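Glucosidase (Croceicoccus marinus, PDB 5Z3K) is a GH39-family beta-glucosidase that probably hydrolyses O-glycosidic bonds of beta-glucosides, releasing their terminal glucose. Local coordinates at residues Tyr176-Lys184 against Gln217-Ser225. Sequence-based numbering, arbitrary orientation.
Sequences YAAAARAVK and QSVPLDFLS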
ATOM      1  N   TYR A 176      11.109 -20.381   1.532  1.00 19.10           N
ATOM      2  CA  TYR A 176      10.411 -19.769   0.408  1.00 16.91           C
ATOM      3  C   TYR A 176      10.002 -20.823  -0.611  1.00 20.16           C
ATOM      4  O   TYR A 176       8.859 -20.840  -1.081  1.00 16.74           O
ATOM      5  CB  TYR A 176      11.270 -18.697  -0.268  1.00 14.85           C
ATOM      6  CG  TYR A 176      10.521 -18.125  -1.446  1.00 19.90           C
ATOM      7  CD1 TYR A 176       9.428 -17.287  -1.242  1.00 22.30           C
ATOM      8  CD2 TYR A 176      10.853 -18.463  -2.751  1.00 17.76           C
ATOM      9  CE1 TYR A 176       8.702 -16.784  -2.303  1.00 19.59           C
ATOM     10  CE2 TYR A 176      10.135 -17.963  -3.822  1.00 17.72           C
ATOM     11  CZ  TYR A 176       9.053 -17.121  -3.586  1.00 14.17           C
ATOM     12  OH  TYR A 176       8.319 -16.616  -4.618  1.00 18.60           O
ATOM     13  N   ALA A 177      10.926 -21.724  -0.962  1.00 19.73           N
ATOM     14  CA  ALA A 177      10.609 -22.728  -1.970  1.00 17.09           C
ATOM     15  C   ALA A 177       9.493 -23.648  -1.495  1.00 18.00           C
ATOM     16  O   ALA A 177       8.625 -24.038  -2.285  1.00 22.04           O
ATOM     17  CB  ALA A 177      11.860 -23.535  -2.330  1.00 18.04           C
ATOM     18  N   ALA A 178       9.498 -24.005  -0.208  1.00 18.55           N
ATOM     19  CA  ALA A 178       8.425 -24.832   0.332  1.00 19.65           C
ATOM     20  C   ALA A 178       7.081 -24.123   0.223  1.00 19.23           C
ATOM     21  O   ALA A 178       6.078 -24.727  -0.180  1.00 19.29           O
ATOM     22  CB  ALA A 178       8.721 -25.200   1.787  1.00 19.42           C
ATOM     23  N   ALA A 179       7.045 -22.836   0.576  1.00 19.76           N
ATOM     24  CA  ALA A 179       5.803 -22.075   0.478  1.00 17.37           C
ATOM     25  C   ALA A 179       5.343 -21.948  -0.969  1.00 17.33           C
ATOM     26  O   ALA A 179       4.155 -22.117  -1.266  1.00 17.61           O
ATOM     27  CB  ALA A 179       5.988 -20.698   1.113  1.00 18.09           C
ATOM     28  N   ALA A 180       6.269 -21.653  -1.886  1.00 17.69           N
ATOM     29  CA  ALA A 180       5.906 -21.519  -3.293  1.00 18.40           C
ATOM     30  C   ALA A 180       5.370 -22.831  -3.857  1.00 22.46           C
ATOM     31  O   ALA A 180       4.366 -22.846  -4.584  1.00 21.40           O
ATOM     32  CB  ALA A 180       7.112 -21.035  -4.101  1.00 21.60           C
ATOM     33  N   ARG A 181       6.047 -23.946  -3.554  1.00 22.57           N
ATOM     34  CA  ARG A 181       5.540 -25.257  -3.950  1.00 22.13           C
ATOM     35  C   ARG A 181       4.126 -25.488  -3.427  1.00 20.03           C
ATOM     36  O   ARG A 181       3.259 -25.979  -4.158  1.00 22.24           O
ATOM     37  CB  ARG A 181       6.471 -26.362  -3.442  1.00 23.05           C
ATOM     38  CG  ARG A 181       7.672 -26.621  -4.347  1.00 30.11           C
ATOM     39  CD  ARG A 181       8.348 -27.949  -4.018  1.00 28.52           C
ATOM     40  NE  ARG A 181       8.649 -28.059  -2.594  1.00 27.99           N
ATOM     41  CZ  ARG A 181       9.771 -27.617  -2.035  1.00 25.79           C
ATOM     42  NH1 ARG A 181      10.711 -27.047  -2.782  1.00 25.13           N
ATOM     43  NH2 ARG A 181       9.958 -27.750  -0.731  1.00 23.45           N
ATOM     44  N   ALA A 182       3.880 -25.160  -2.156  1.00 18.48           N
ATOM     45  CA  ALA A 182       2.564 -25.418  -1.577  1.00 18.55           C
ATOM     46  C   ALA A 182       1.490 -24.551  -2.227  1.00 19.08           C
ATOM     47  O   ALA A 182       0.401 -25.038  -2.549  1.00 19.07           O
ATOM     48  CB  ALA A 182       2.595 -25.193  -0.065  1.00 16.89           C
ATOM     49  N   VAL A 183       1.778 -23.266  -2.437  1.00 17.04           N
ATOM     50  CA  VAL A 183       0.793 -22.379  -3.051  1.00 18.07           C
ATOM     51  C   VAL A 183       0.454 -22.860  -4.459  1.00 23.86           C
ATOM     52  O   VAL A 183      -0.720 -22.953  -4.842  1.00 19.14           O
ATOM     53  CB  VAL A 183       1.318 -20.931  -3.064  1.00 20.47           C
ATOM     54  CG1 VAL A 183       0.529 -20.077  -4.050  1.00 19.19           C
ATOM     55  CG2 VAL A 183       1.283 -20.334  -1.659  1.00 18.73           C
ATOM     56  N   LYS A 184       1.481 -23.182  -5.248  1.00 19.13           N
ATOM     57  CA  LYS A 184       1.249 -23.581  -6.633  1.00 21.72           C
ATOM     58  C   LYS A 184       0.596 -24.955  -6.723  1.00 21.85           C
ATOM     59  O   LYS A 184      -0.149 -25.224  -7.671  1.00 22.05           O
ATOM     60  CB  LYS A 184       2.566 -23.567  -7.402  1.00 20.09           C
ATOM     61  CG  LYS A 184       3.175 -22.177  -7.552  1.00 24.34           C
ATOM     62  CD  LYS A 184       2.256 -21.255  -8.339  1.00 24.65           C
ATOM     63  CE  LYS A 184       2.973 -19.988  -8.756  1.00 24.30           C
ATOM     64  NZ  LYS A 184       2.072 -19.118  -9.541  1.00 20.01           N
ATOM     65  N   GLN A 217      17.359 -22.343  -8.780  1.00 27.27           N
ATOM     66  CA  GLN A 217      16.531 -23.479  -8.396  1.00 23.20           C
ATOM     67  C   GLN A 217      15.169 -23.480  -9.074  1.00 23.43           C
ATOM     68  O   GLN A 217      14.320 -24.305  -8.722  1.00 26.56           O
ATOM     69  CB  GLN A 217      16.360 -23.528  -6.876  1.00 29.46           C
ATOM     70  CG  GLN A 217      17.673 -23.505  -6.110  1.00 30.51           C
ATOM     71  CD  GLN A 217      18.680 -24.528  -6.633  1.00 34.73           C
ATOM     72  OE1 GLN A 217      18.315 -25.647  -6.989  1.00 31.75           O
ATOM     73  NE2 GLN A 217      19.953 -24.140  -6.679  1.00 33.69           N
ATOM     74  N   SER A 218      14.939 -22.578 -10.031  1.00 23.40           N
ATOM     75  CA  SER A 218      13.693 -22.529 -10.801  1.00 26.09           C
ATOM     76  C   SER A 218      12.460 -22.498  -9.893  1.00 28.30           C
ATOM     77  O   SER A 218      11.504 -23.257 -10.072  1.00 25.47           O
ATOM     78  CB  SER A 218      13.622 -23.700 -11.781  1.00 29.02           C
ATOM     79  OG  SER A 218      14.762 -23.702 -12.623  1.00 33.53           O
ATOM     80  N   VAL A 219      12.490 -21.607  -8.905  1.00 28.55           N
ATOM     81  CA  VAL A 219      11.388 -21.430  -7.958  1.00 22.30           C
ATOM     82  C   VAL A 219      10.461 -20.332  -8.477  1.00 23.68           C
ATOM     83  O   VAL A 219      10.948 -19.292  -8.944  1.00 21.30           O
ATOM     84  CB  VAL A 219      11.921 -21.100  -6.552  1.00 19.87           C
ATOM     85  CG1 VAL A 219      10.770 -20.963  -5.542  1.00 19.69           C
ATOM     86  CG2 VAL A 219      12.923 -22.172  -6.092  1.00 24.03           C
ATOM     87  N   PRO A 220       9.139 -20.513  -8.438  1.00 22.52           N
ATOM     88  CA  PRO A 220       8.240 -19.445  -8.909  1.00 23.45           C
ATOM     89  C   PRO A 220       8.427 -18.171  -8.103  1.00 20.98           C
ATOM     90  O   PRO A 220       8.606 -18.207  -6.886  1.00 27.26           O
ATOM     91  CB  PRO A 220       6.840 -20.032  -8.699  1.00 24.11           C
ATOM     92  CG  PRO A 220       7.038 -21.501  -8.561  1.00 23.23           C
ATOM     93  CD  PRO A 220       8.399 -21.695  -7.968  1.00 22.00           C
ATOM     94  N   LEU A 221       8.372 -17.031  -8.798  1.00 23.36           N
ATOM     95  CA  LEU A 221       8.459 -15.703  -8.179  1.00 20.81           C
ATOM     96  C   LEU A 221       7.541 -14.799  -8.997  1.00 18.64           C
ATOM     97  O   LEU A 221       7.974 -14.164  -9.963  1.00 21.16           O
ATOM     98  CB  LEU A 221       9.889 -15.174  -8.140  1.00 19.90           C
ATOM     99  CG  LEU A 221      10.134 -13.823  -7.458  1.00 20.16           C
ATOM    100  CD1 LEU A 221      10.189 -13.957  -5.930  1.00 16.13           C
ATOM    101  CD2 LEU A 221      11.405 -13.153  -8.000  1.00 17.69           C
ATOM    102  N   ASP A 222       6.263 -14.777  -8.624  1.00 16.53           N
ATOM    103  CA  ASP A 222       5.296 -13.958  -9.349  1.00 18.92           C
ATOM    104  C   ASP A 222       5.470 -12.475  -9.041  1.00 20.43           C
ATOM    105  O   ASP A 222       5.166 -11.622  -9.888  1.00 16.01           O
ATOM    106  CB  ASP A 222       3.882 -14.438  -9.022  1.00 19.79           C
ATOM    107  CG  ASP A 222       3.645 -15.877  -9.459  1.00 21.10           C
ATOM    108  OD1 ASP A 222       3.872 -16.178 -10.643  1.00 24.42           O
ATOM    109  OD2 ASP A 222       3.249 -16.715  -8.628  1.00 18.31           O
ATOM    110  N   PHE A 223       5.974 -12.142  -7.855  1.00 18.47           N
ATOM    111  CA  PHE A 223       6.232 -10.752  -7.520  1.00 17.37           C
ATOM    112  C   PHE A 223       7.428 -10.675  -6.588  1.00 16.45           C
ATOM    113  O   PHE A 223       7.675 -11.580  -5.792  1.00 15.92           O
ATOM    114  CB  PHE A 223       5.007 -10.066  -6.881  1.00 15.02           C
ATOM    115  CG  PHE A 223       4.527 -10.714  -5.608  1.00 13.35           C
ATOM    116  CD1 PHE A 223       5.070 -10.358  -4.375  1.00 15.76           C
ATOM    117  CD2 PHE A 223       3.513 -11.649  -5.637  1.00 17.10           C
ATOM    118  CE1 PHE A 223       4.606 -10.946  -3.187  1.00 17.34           C
ATOM    119  CE2 PHE A 223       3.048 -12.244  -4.459  1.00 15.35           C
ATOM    120  CZ  PHE A 223       3.600 -11.891  -3.233  1.00 14.12           C
ATOM    121  N   LEU A 224       8.186  -9.596  -6.718  1.00 16.53           N
ATOM    122  CA  LEU A 224       9.260  -9.273  -5.792  1.00 15.70           C
ATOM    123  C   LEU A 224       8.753  -8.153  -4.894  1.00 14.37           C
ATOM    124  O   LEU A 224       8.404  -7.076  -5.384  1.00 18.11           O
ATOM    125  CB  LEU A 224      10.524  -8.857  -6.554  1.00 18.60           C
ATOM    126  CG  LEU A 224      11.900  -8.760  -5.877  1.00 17.12           C
ATOM    127  CD1 LEU A 224      11.998  -7.530  -4.960  1.00 19.65           C
ATOM    128  CD2 LEU A 224      12.283 -10.045  -5.143  1.00 19.74           C
ATOM    129  N   SER A 225       8.684  -8.409  -3.595  1.00 15.44           N
ATOM    130  CA  SER A 225       8.111  -7.433  -2.678  1.00 14.78           C
ATOM    131  C   SER A 225       9.213  -6.725  -1.889  1.00 13.98           C
ATOM    132  O   SER A 225      10.265  -7.303  -1.592  1.00 15.30           O
ATOM    133  CB  SER A 225       7.102  -8.108  -1.746  1.00 13.19           C
ATOM    134  OG  SER A 225       7.743  -9.032  -0.886  1.00 16.48           O
TER
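In the (β/α)8 barrel of this glycosidase, the loop that leads from helix 208-216 into barrel strand 223-229 lies across the flank of the preceding barrel helix, 169-186, and Y176, A177, A180 and K184 meet V219, P220, L221 and D222. The two backbones come nearest at the alanines, A177 opposite V219 and A180 opposite P220; CG1 of V219 stands 3.9 Å from CB of A180, CD of P220 4.1 Å from the same methyl, and V219 CG2 packs 4.1 Å from A177 CB. A chi1 of 178° carries the Y176 ring past V219, bringing CE2 to 3.5 Å from V219 CG1. Its hydroxyl donates to P220 O, with 2.8 Å between Y176 OH and that oxygen, on a lone pair in the carbonyl plane. L221 crosses the tyrosine at about a right angle, its CD1 3.5 Å from Y176 OH. One turn beyond A180, the K184 chain bends at chi2 (-62°) and slides past the proline ring in the opposite direction, CE lying 3.9 Å from P220 CB. Its ammonium ends in a salt bridge, NZ to D222 OD2 at 2.8 Å, reached on the syn side of the carboxylate. The carbonyls of L190 and P188 also accept from K184 NZ, while V192 N donates to D222 OD2, tying the pair to the entry of strand 191-197. Y176 and A180 also rest on V192; F210 of helix 208-216 meets the Y176 ring edge-to-face, and strand 151-154 touches it through F154.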